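Local coordinates for protein putative branched-chain amino acid ABC transporter (Chromobacterium violaceum, PDB 4PYR) that is a putative LppC-family lipoprotein that binds glutathione in the crystal and may, as its family suggests, regulate an enzyme, at residues Q31-A36 and V233-R238. Sequence-based numbering, arbitrary orientation.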
ATOM      1  N   GLN A  31      -1.584  20.212   9.314  1.00 17.99           N
ATOM      2  CA  GLN A  31      -2.431  21.372   9.427  1.00 19.75           C
ATOM      3  C   GLN A  31      -3.770  21.086  10.132  1.00 18.47           C
ATOM      4  O   GLN A  31      -4.264  21.918  10.860  1.00 19.57           O
ATOM      5  CB  GLN A  31      -2.649  21.956   8.034  1.00 21.77           C
ATOM      6  CG  GLN A  31      -1.390  22.619   7.540  1.00 24.40           C
ATOM      7  CD  GLN A  31      -1.443  23.004   6.077  1.00 31.68           C
ATOM      8  OE1 GLN A  31      -2.520  23.066   5.478  1.00 42.80           O
ATOM      9  NE2 GLN A  31      -0.268  23.273   5.491  1.00 41.06           N
ATOM     10  N   VAL A  32      -4.305  19.896   9.949  1.00 18.36           N
ATOM     11  CA  VAL A  32      -5.548  19.507  10.579  1.00 19.12           C
ATOM     12  C   VAL A  32      -5.312  19.124  12.028  1.00 20.85           C
ATOM     13  O   VAL A  32      -5.944  19.655  12.925  1.00 22.14           O
ATOM     14  CB  VAL A  32      -6.205  18.348   9.845  1.00 20.29           C
ATOM     15  CG1 VAL A  32      -7.382  17.829  10.635  1.00 23.39           C
ATOM     16  CG2 VAL A  32      -6.694  18.790   8.485  1.00 23.49           C
ATOM     17  N   ASP A  33      -4.394  18.202  12.230  1.00 18.51           N
ATOM     18  CA  ASP A  33      -4.252  17.607  13.545  1.00 18.72           C
ATOM     19  C   ASP A  33      -3.500  18.488  14.514  1.00 19.45           C
ATOM     20  O   ASP A  33      -3.784  18.437  15.710  1.00 20.58           O
ATOM     21  CB  ASP A  33      -3.503  16.269  13.397  1.00 20.99           C
ATOM     22  CG  ASP A  33      -4.358  15.171  12.826  1.00 21.94           C
ATOM     23  OD1 ASP A  33      -5.555  15.351  12.507  1.00 25.26           O
ATOM     24  OD2 ASP A  33      -3.820  14.074  12.753  1.00 27.85           O
ATOM     25  N   GLN A  34      -2.522  19.258  14.035  1.00 20.83           N
ATOM     26  CA  GLN A  34      -1.775  20.237  14.883  1.00 24.23           C
ATOM     27  C   GLN A  34      -1.220  19.684  16.155  1.00 22.68           C
ATOM     28  O   GLN A  34      -1.200  20.351  17.207  1.00 27.17           O
ATOM     29  CB  GLN A  34      -2.630  21.367  15.217  1.00 24.75           C
ATOM     30  CG  GLN A  34      -2.886  22.146  13.971  1.00 28.25           C
ATOM     31  CD  GLN A  34      -3.983  23.032  14.284  1.00 27.21           C
ATOM     32  OE1 GLN A  34      -3.750  24.077  14.890  1.00 31.59           O
ATOM     33  NE2 GLN A  34      -5.207  22.543  14.088  1.00 25.22           N
ATOM     34  N   SER A  35      -0.741  18.462  15.998  1.00 23.10           N
ATOM     35  CA  SER A  35      -0.191  17.682  17.078  1.00 24.24           C
ATOM     36  C   SER A  35       1.354  17.601  16.997  1.00 24.62           C
ATOM     37  O   SER A  35       1.982  16.981  17.856  1.00 27.77           O
ATOM     38  CB  SER A  35      -0.872  16.301  17.038  1.00 23.74           C
ATOM     39  OG  SER A  35      -0.892  15.807  15.698  1.00 27.56           O
ATOM     40  N   ALA A  36       1.966  18.279  16.015  1.00 23.40           N
ATOM     41  CA  ALA A  36       3.409  18.223  15.803  1.00 23.41           C
ATOM     42  C   ALA A  36       3.909  19.379  14.943  1.00 23.28           C
ATOM     43  O   ALA A  36       3.153  19.976  14.145  1.00 27.24           O
ATOM     44  CB  ALA A  36       3.818  16.907  15.136  1.00 22.61           C
ATOM     45  N   VAL A 233     -10.985   9.613   7.245  1.00 20.47           N
ATOM     46  CA  VAL A 233     -11.023  10.015   5.864  1.00 19.53           C
ATOM     47  C   VAL A 233     -11.660  11.420   5.781  1.00 20.03           C
ATOM     48  O   VAL A 233     -11.110  12.293   5.146  1.00 19.95           O
ATOM     49  CB  VAL A 233     -11.789   9.025   4.997  1.00 19.84           C
ATOM     50  CG1 VAL A 233     -11.999   9.612   3.603  1.00 20.27           C
ATOM     51  CG2 VAL A 233     -11.061   7.711   4.912  1.00 19.90           C
ATOM     52  N   GLN A 234     -12.747  11.635   6.507  1.00 19.13           N
ATOM     53  CA  GLN A 234     -13.496  12.912   6.426  1.00 19.87           C
ATOM     54  C   GLN A 234     -12.759  14.128   6.906  1.00 20.53           C
ATOM     55  O   GLN A 234     -12.981  15.228   6.429  1.00 19.81           O
ATOM     56  CB  GLN A 234     -14.753  12.832   7.305  1.00 25.88           C
ATOM     57  CG  GLN A 234     -15.752  11.852   6.860  1.00 29.28           C
ATOM     58  CD  GLN A 234     -17.011  11.964   7.663  1.00 30.51           C
ATOM     59  OE1 GLN A 234     -17.014  12.315   8.842  1.00 33.02           O
ATOM     60  NE2 GLN A 234     -18.085  11.693   7.016  1.00 30.71           N
ATOM     61  N   ARG A 235     -11.895  13.986   7.904  0.50 19.47           N
ATOM     62  CA  ARG A 235     -11.328  15.189   8.477  0.50 19.95           C
ATOM     63  C   ARG A 235     -10.166  15.791   7.690  0.50 17.86           C
ATOM     64  O   ARG A 235      -9.773  16.911   7.951  0.50 18.20           O
ATOM     65  CB  ARG A 235     -10.958  15.002   9.968  0.50 22.68           C
ATOM     66  CG  ARG A 235      -9.825  14.078  10.258  0.50 21.08           C
ATOM     67  CD  ARG A 235      -9.398  14.299  11.714  0.50 20.89           C
ATOM     68  NE  ARG A 235      -8.291  13.438  12.030  0.50 22.39           N
ATOM     69  CZ  ARG A 235      -8.434  12.241  12.590  0.50 22.40           C
ATOM     70  NH1 ARG A 235      -9.655  11.808  12.889  0.50 21.42           N
ATOM     71  NH2 ARG A 235      -7.354  11.482  12.847  0.50 20.30           N
ATOM     72  N   TYR A 236      -9.599  15.064   6.729  1.00 17.46           N
ATOM     73  CA  TYR A 236      -8.486  15.633   5.966  1.00 19.00           C
ATOM     74  C   TYR A 236      -8.928  16.103   4.583  1.00 17.96           C
ATOM     75  O   TYR A 236      -9.772  15.467   3.957  1.00 20.45           O
ATOM     76  CB  TYR A 236      -7.368  14.602   5.810  1.00 18.74           C
ATOM     77  CG  TYR A 236      -6.861  14.089   7.123  1.00 18.42           C
ATOM     78  CD1 TYR A 236      -6.080  14.895   7.944  1.00 18.29           C
ATOM     79  CD2 TYR A 236      -7.194  12.846   7.564  1.00 19.90           C
ATOM     80  CE1 TYR A 236      -5.694  14.475   9.200  1.00 18.46           C
ATOM     81  CE2 TYR A 236      -6.774  12.390   8.819  1.00 18.52           C
ATOM     82  CZ  TYR A 236      -6.031  13.228   9.628  1.00 19.93           C
ATOM     83  OH  TYR A 236      -5.637  12.809  10.892  1.00 20.46           O
ATOM     84  N   PRO A 237      -8.341  17.207   4.116  1.00 19.84           N
ATOM     85  CA  PRO A 237      -8.770  17.709   2.800  1.00 21.59           C
ATOM     86  C   PRO A 237      -8.307  16.777   1.681  1.00 20.09           C
ATOM     87  O   PRO A 237      -7.283  16.089   1.815  1.00 19.77           O
ATOM     88  CB  PRO A 237      -8.067  19.069   2.696  1.00 22.30           C
ATOM     89  CG  PRO A 237      -6.790  18.836   3.451  1.00 22.36           C
ATOM     90  CD  PRO A 237      -7.252  18.025   4.689  1.00 21.47           C
ATOM     91  N   ARG A 238      -9.097  16.723   0.612  1.00 19.97           N
ATOM     92  CA  ARG A 238      -8.699  15.979  -0.578  1.00 20.11           C
ATOM     93  C   ARG A 238      -7.533  16.755  -1.198  1.00 22.67           C
ATOM     94  O   ARG A 238      -7.366  17.961  -0.925  1.00 25.11           O
ATOM     95  CB  ARG A 238      -9.852  15.840  -1.562  1.00 21.35           C
ATOM     96  CG  ARG A 238     -11.167  15.351  -0.975  1.00 26.61           C
ATOM     97  CD  ARG A 238     -11.083  14.013  -0.291  1.00 23.33           C
ATOM     98  NE  ARG A 238     -10.759  12.917  -1.210  1.00 24.35           N
ATOM     99  CZ  ARG A 238     -10.768  11.628  -0.886  1.00 22.42           C
ATOM    100  NH1 ARG A 238     -10.448  10.735  -1.818  1.00 23.70           N
ATOM    101  NH2 ARG A 238     -11.059  11.225   0.361  1.00 22.29           N
TER
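Asp33 turns its CG anti to its own carbonyl carbon (chi1 -75°), which carries the carboxylate across to the Tyr236 hydroxyl, while Tyr236 uses the same first-torsion setting (chi1 -57°), which brings its hydroxyl beside the Asp33 carboxylate. In this two-lobed chain of the periplasmic-binding-protein clan, the contact joins the C-terminal end of helix 16-33 to the end of the short helix 231-235 and the loop after it, at the surface and away from the glutathione pocket. Tyr236 OH donates to Asp33 OD2 over 2.9 Å, meeting the oxygen on its syn side. The carboxylate carbon lies at the edge of the ring, in its plane. Arg235, extended from CG to NE, reaches both partners: NE makes a salt bridge to Asp33 OD1 at 3.4 Å, its hydrogen bond weak, and NH2 donates to Tyr236 OH at 2.9 Å. The hydroxyl is thus donor to the aspartate and acceptor from the arginine, whose CG lies over one ring face, offset toward the rim. Val32 packs CB against Tyr236 CD1 at 3.9 Å, and its CG2 reaches Pro237 CD at 3.9 Å. Helix 245-265 flanks the site, Tyr258 touching Asp33 and Arg259 touching Tyr236. Just past the helix end, Gln34 has positive phi and folds its amide back, NE2 donating to Val32 O at 3.2 Å from above the carbonyl plane.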